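Local coordinates for FAD:protein FMN transferase (Vibrio cholerae, PDB 6NXI) that probably transfers the FMN moiety of FAD onto a threonine hydroxyl of target flavoproteins, using magnesium and releasing AMP, at residues 283-295 with 304-316. Sequence-based numbering, arbitrary orientation.
Sequences GMAVAEANQIPVL and FKEYASSSFKPFL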
# COMPACT_ATOMS: atom_id res chain seq x y z
N GLY A 283 1.31 -12.78 11.75
CA GLY A 283 0.40 -11.80 11.13
C GLY A 283 -1.03 -11.96 11.59
O GLY A 283 -1.70 -10.93 11.90
N MET A 284 -1.57 -13.18 11.58
CA MET A 284 -2.97 -13.38 12.01
C MET A 284 -3.09 -13.06 13.51
O MET A 284 -4.14 -12.52 13.91
CB MET A 284 -3.47 -14.79 11.69
CG MET A 284 -3.55 -15.09 10.19
SD MET A 284 -4.54 -13.89 9.24
CE MET A 284 -6.10 -14.10 10.10
N ALA A 285 -2.02 -13.29 14.28
CA ALA A 285 -2.00 -13.00 15.74
C ALA A 285 -2.13 -11.48 15.93
O ALA A 285 -2.98 -11.05 16.76
CB ALA A 285 -0.78 -13.55 16.42
N VAL A 286 -1.39 -10.69 15.16
CA VAL A 286 -1.54 -9.20 15.23
C VAL A 286 -2.96 -8.81 14.82
O VAL A 286 -3.56 -7.89 15.45
CB VAL A 286 -0.46 -8.48 14.41
CG1 VAL A 286 -0.77 -7.00 14.24
CG2 VAL A 286 0.89 -8.67 15.06
N ALA A 287 -3.52 -9.42 13.78
CA ALA A 287 -4.85 -9.05 13.28
C ALA A 287 -5.89 -9.36 14.37
O ALA A 287 -6.85 -8.59 14.57
CB ALA A 287 -5.19 -9.80 12.01
N GLU A 288 -5.74 -10.49 15.03
CA GLU A 288 -6.66 -10.87 16.13
C GLU A 288 -6.58 -9.89 17.30
O GLU A 288 -7.65 -9.50 17.79
CB GLU A 288 -6.32 -12.27 16.62
CG GLU A 288 -6.91 -13.30 15.72
CD GLU A 288 -8.42 -13.24 15.61
OE1 GLU A 288 -9.10 -12.98 16.62
OE2 GLU A 288 -8.89 -13.59 14.54
N ALA A 289 -5.37 -9.53 17.71
CA ALA A 289 -5.11 -8.71 18.92
C ALA A 289 -5.58 -7.28 18.68
O ALA A 289 -5.81 -6.56 19.68
CB ALA A 289 -3.65 -8.77 19.27
N ASN A 290 -5.73 -6.86 17.43
CA ASN A 290 -5.96 -5.43 17.11
C ASN A 290 -7.24 -5.24 16.32
O ASN A 290 -7.47 -4.12 15.79
CB ASN A 290 -4.72 -4.87 16.43
CG ASN A 290 -3.52 -4.84 17.35
OD1 ASN A 290 -3.37 -3.92 18.15
ND2 ASN A 290 -2.66 -5.84 17.29
N GLN A 291 -8.11 -6.25 16.26
CA GLN A 291 -9.42 -6.07 15.59
C GLN A 291 -9.20 -5.60 14.15
O GLN A 291 -9.96 -4.77 13.68
CB GLN A 291 -10.30 -5.03 16.29
CG GLN A 291 -10.44 -5.26 17.78
CD GLN A 291 -11.37 -6.42 18.03
OE1 GLN A 291 -11.00 -7.57 17.80
NE2 GLN A 291 -12.57 -6.12 18.50
N ILE A 292 -8.22 -6.17 13.44
CA ILE A 292 -7.98 -5.88 12.01
C ILE A 292 -8.68 -6.95 11.18
O ILE A 292 -8.35 -8.13 11.37
CB ILE A 292 -6.48 -5.82 11.69
CG1 ILE A 292 -5.70 -4.94 12.65
CG2 ILE A 292 -6.29 -5.37 10.26
CD1 ILE A 292 -4.22 -5.03 12.46
N PRO A 293 -9.62 -6.60 10.30
CA PRO A 293 -10.20 -7.55 9.35
C PRO A 293 -9.14 -7.93 8.30
O PRO A 293 -8.71 -7.08 7.50
CB PRO A 293 -11.41 -6.85 8.76
CG PRO A 293 -11.64 -5.66 9.63
CD PRO A 293 -10.30 -5.29 10.21
N VAL A 294 -8.73 -9.20 8.31
CA VAL A 294 -7.69 -9.67 7.37
C VAL A 294 -8.09 -11.04 6.82
O VAL A 294 -8.57 -11.89 7.61
CB VAL A 294 -6.32 -9.77 8.03
CG1 VAL A 294 -5.24 -10.12 7.02
CG2 VAL A 294 -5.98 -8.48 8.76
N LEU A 295 -7.79 -11.24 5.54
CA LEU A 295 -7.83 -12.57 4.89
C LEU A 295 -6.46 -12.83 4.31
O LEU A 295 -5.99 -12.10 3.41
CB LEU A 295 -8.92 -12.60 3.82
CG LEU A 295 -9.09 -13.96 3.14
CD1 LEU A 295 -9.67 -14.95 4.12
CD2 LEU A 295 -9.98 -13.82 1.92
N PHE A 304 -3.94 -24.80 -1.09
CA PHE A 304 -4.05 -23.44 -0.54
C PHE A 304 -5.04 -23.48 0.61
O PHE A 304 -5.91 -24.39 0.67
CB PHE A 304 -4.52 -22.42 -1.59
CG PHE A 304 -3.64 -22.32 -2.80
CD1 PHE A 304 -2.54 -21.49 -2.80
CD2 PHE A 304 -3.88 -23.11 -3.92
CE1 PHE A 304 -1.69 -21.41 -3.90
CE2 PHE A 304 -3.04 -23.00 -5.02
CZ PHE A 304 -1.93 -22.20 -5.00
N LYS A 305 -4.89 -22.52 1.51
CA LYS A 305 -5.73 -22.39 2.71
C LYS A 305 -5.97 -20.89 2.93
O LYS A 305 -5.11 -20.06 2.54
CB LYS A 305 -5.05 -23.09 3.88
CG LYS A 305 -5.75 -22.98 5.21
CD LYS A 305 -4.86 -23.34 6.38
CE LYS A 305 -4.82 -24.82 6.67
NZ LYS A 305 -3.84 -25.13 7.74
N GLU A 306 -7.12 -20.56 3.47
CA GLU A 306 -7.41 -19.17 3.88
C GLU A 306 -7.41 -19.10 5.40
O GLU A 306 -7.92 -20.01 6.06
CB GLU A 306 -8.79 -18.69 3.44
CG GLU A 306 -9.27 -19.29 2.15
CD GLU A 306 -10.51 -18.60 1.61
OE1 GLU A 306 -11.32 -18.11 2.42
OE2 GLU A 306 -10.65 -18.59 0.38
N TYR A 307 -6.96 -17.99 5.93
CA TYR A 307 -7.10 -17.64 7.34
C TYR A 307 -7.80 -16.29 7.38
O TYR A 307 -7.23 -15.35 6.76
CB TYR A 307 -5.75 -17.52 8.03
CG TYR A 307 -4.95 -18.79 8.11
CD1 TYR A 307 -5.10 -19.69 9.15
CD2 TYR A 307 -4.01 -19.05 7.15
CE1 TYR A 307 -4.32 -20.84 9.22
CE2 TYR A 307 -3.20 -20.17 7.21
CZ TYR A 307 -3.37 -21.07 8.23
OH TYR A 307 -2.56 -22.17 8.21
N ALA A 308 -8.97 -16.22 7.99
CA ALA A 308 -9.72 -14.97 8.20
C ALA A 308 -9.64 -14.62 9.69
O ALA A 308 -9.86 -15.52 10.53
CB ALA A 308 -11.13 -15.10 7.74
N SER A 309 -9.32 -13.37 10.01
CA SER A 309 -9.36 -12.89 11.41
C SER A 309 -10.81 -12.87 11.89
O SER A 309 -11.73 -12.82 11.05
CB SER A 309 -8.70 -11.56 11.53
OG SER A 309 -9.42 -10.55 10.86
N SER A 310 -11.02 -12.80 13.20
CA SER A 310 -12.37 -12.72 13.82
C SER A 310 -13.14 -11.53 13.26
O SER A 310 -14.36 -11.62 13.14
CB SER A 310 -12.25 -12.64 15.31
OG SER A 310 -11.77 -13.88 15.80
N SER A 311 -12.46 -10.43 12.99
CA SER A 311 -13.16 -9.20 12.54
C SER A 311 -13.42 -9.23 11.02
O SER A 311 -14.18 -8.36 10.56
CB SER A 311 -12.42 -7.99 13.00
OG SER A 311 -11.14 -7.97 12.41
N PHE A 312 -12.85 -10.19 10.27
CA PHE A 312 -13.11 -10.40 8.82
C PHE A 312 -14.25 -11.39 8.56
O PHE A 312 -14.84 -11.35 7.46
CB PHE A 312 -11.89 -10.98 8.09
CG PHE A 312 -11.98 -10.84 6.59
CD1 PHE A 312 -11.46 -9.74 5.94
CD2 PHE A 312 -12.58 -11.83 5.82
CE1 PHE A 312 -11.57 -9.61 4.55
CE2 PHE A 312 -12.68 -11.71 4.44
CZ PHE A 312 -12.19 -10.60 3.81
N LYS A 313 -14.53 -12.28 9.52
CA LYS A 313 -15.53 -13.37 9.35
C LYS A 313 -16.80 -12.82 8.70
O LYS A 313 -17.20 -13.33 7.65
CB LYS A 313 -15.83 -14.05 10.69
CG LYS A 313 -14.62 -14.62 11.44
CD LYS A 313 -13.74 -15.56 10.62
CE LYS A 313 -12.90 -16.48 11.49
NZ LYS A 313 -12.28 -17.57 10.71
N PRO A 314 -17.43 -11.75 9.24
CA PRO A 314 -18.72 -11.27 8.72
C PRO A 314 -18.79 -11.15 7.18
O PRO A 314 -19.80 -11.55 6.60
CB PRO A 314 -18.83 -9.86 9.33
CG PRO A 314 -18.06 -9.95 10.62
CD PRO A 314 -16.94 -10.91 10.34
N PHE A 315 -17.73 -10.63 6.57
CA PHE A 315 -17.68 -10.18 5.15
C PHE A 315 -17.79 -11.35 4.18
O PHE A 315 -18.37 -11.14 3.10
CB PHE A 315 -16.41 -9.35 4.94
CG PHE A 315 -16.46 -8.05 5.69
CD1 PHE A 315 -17.29 -7.03 5.26
CD2 PHE A 315 -15.74 -7.87 6.86
CE1 PHE A 315 -17.35 -5.83 5.96
CE2 PHE A 315 -15.81 -6.68 7.56
CZ PHE A 315 -16.61 -5.66 7.11
N LEU A 316 -17.28 -12.54 4.53
CA LEU A 316 -17.50 -13.77 3.73
C LEU A 316 -19.00 -14.08 3.70
O LEU A 316 -19.50 -15.07 4.23
CB LEU A 316 -16.68 -14.92 4.32
CG LEU A 316 -15.17 -14.71 4.31
CD1 LEU A 316 -14.43 -15.99 4.69
CD2 LEU A 316 -14.69 -14.21 2.94
O HOH W 1 -9.63 -9.53 14.21
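Leu295 lays its CB over one face of the Phe312 ring, 3.9 Å from the ring centroid and 15° off the normal, a CH-pi contact displaced toward the CZ rim. Its CG stands anti to the backbone N (chi1 -177°), which carries the branch on along the neighbouring strand, where CD1 reaches the CB atoms of Ala308 and Glu306. The carbonyl carbon of Pro293 lies at the edge of the same ring, with Pro293 CB near CD1, while Ile201 of strand 199-203 touches both Leu295 and Phe312. Ser309 OG donates to Ile292 O at 2.7 Å, in the carbonyl plane on a lone pair, and accepts a hydrogen bond from Val294 N at 3.0 Å, so the hydroxyl bridges the polar groups on either side of Pro293. The backbone adds Ser309 N to Val294 O, 2.9 Å. These bonds lie at the open end of the antiparallel hairpin formed by strands 294-299 and 304-308, the last two strands of the large sheet; Leu295 and Ala308 form a non-hydrogen-bonded pair there. Beyond strand 304-308 the chain passes alongside the C-terminal part of helix 280-289, and Glu288 receives it with both carboxylate oxygens: OE2 accepts from Ser310 N at 2.6 Å, from 29° out of the carboxylate plane, and OE1 accepts from Ser310 OG at 2.9 Å on its syn lone pair. A water accepts from Ser311 N and donates to Ala287 O, tying the same turn to the helix. One helical turn before Glu288, Met284 is bent at chi2 and chi3, bringing its CE to 3.3 Å from Ser309 N and its CG against Tyr307 CB.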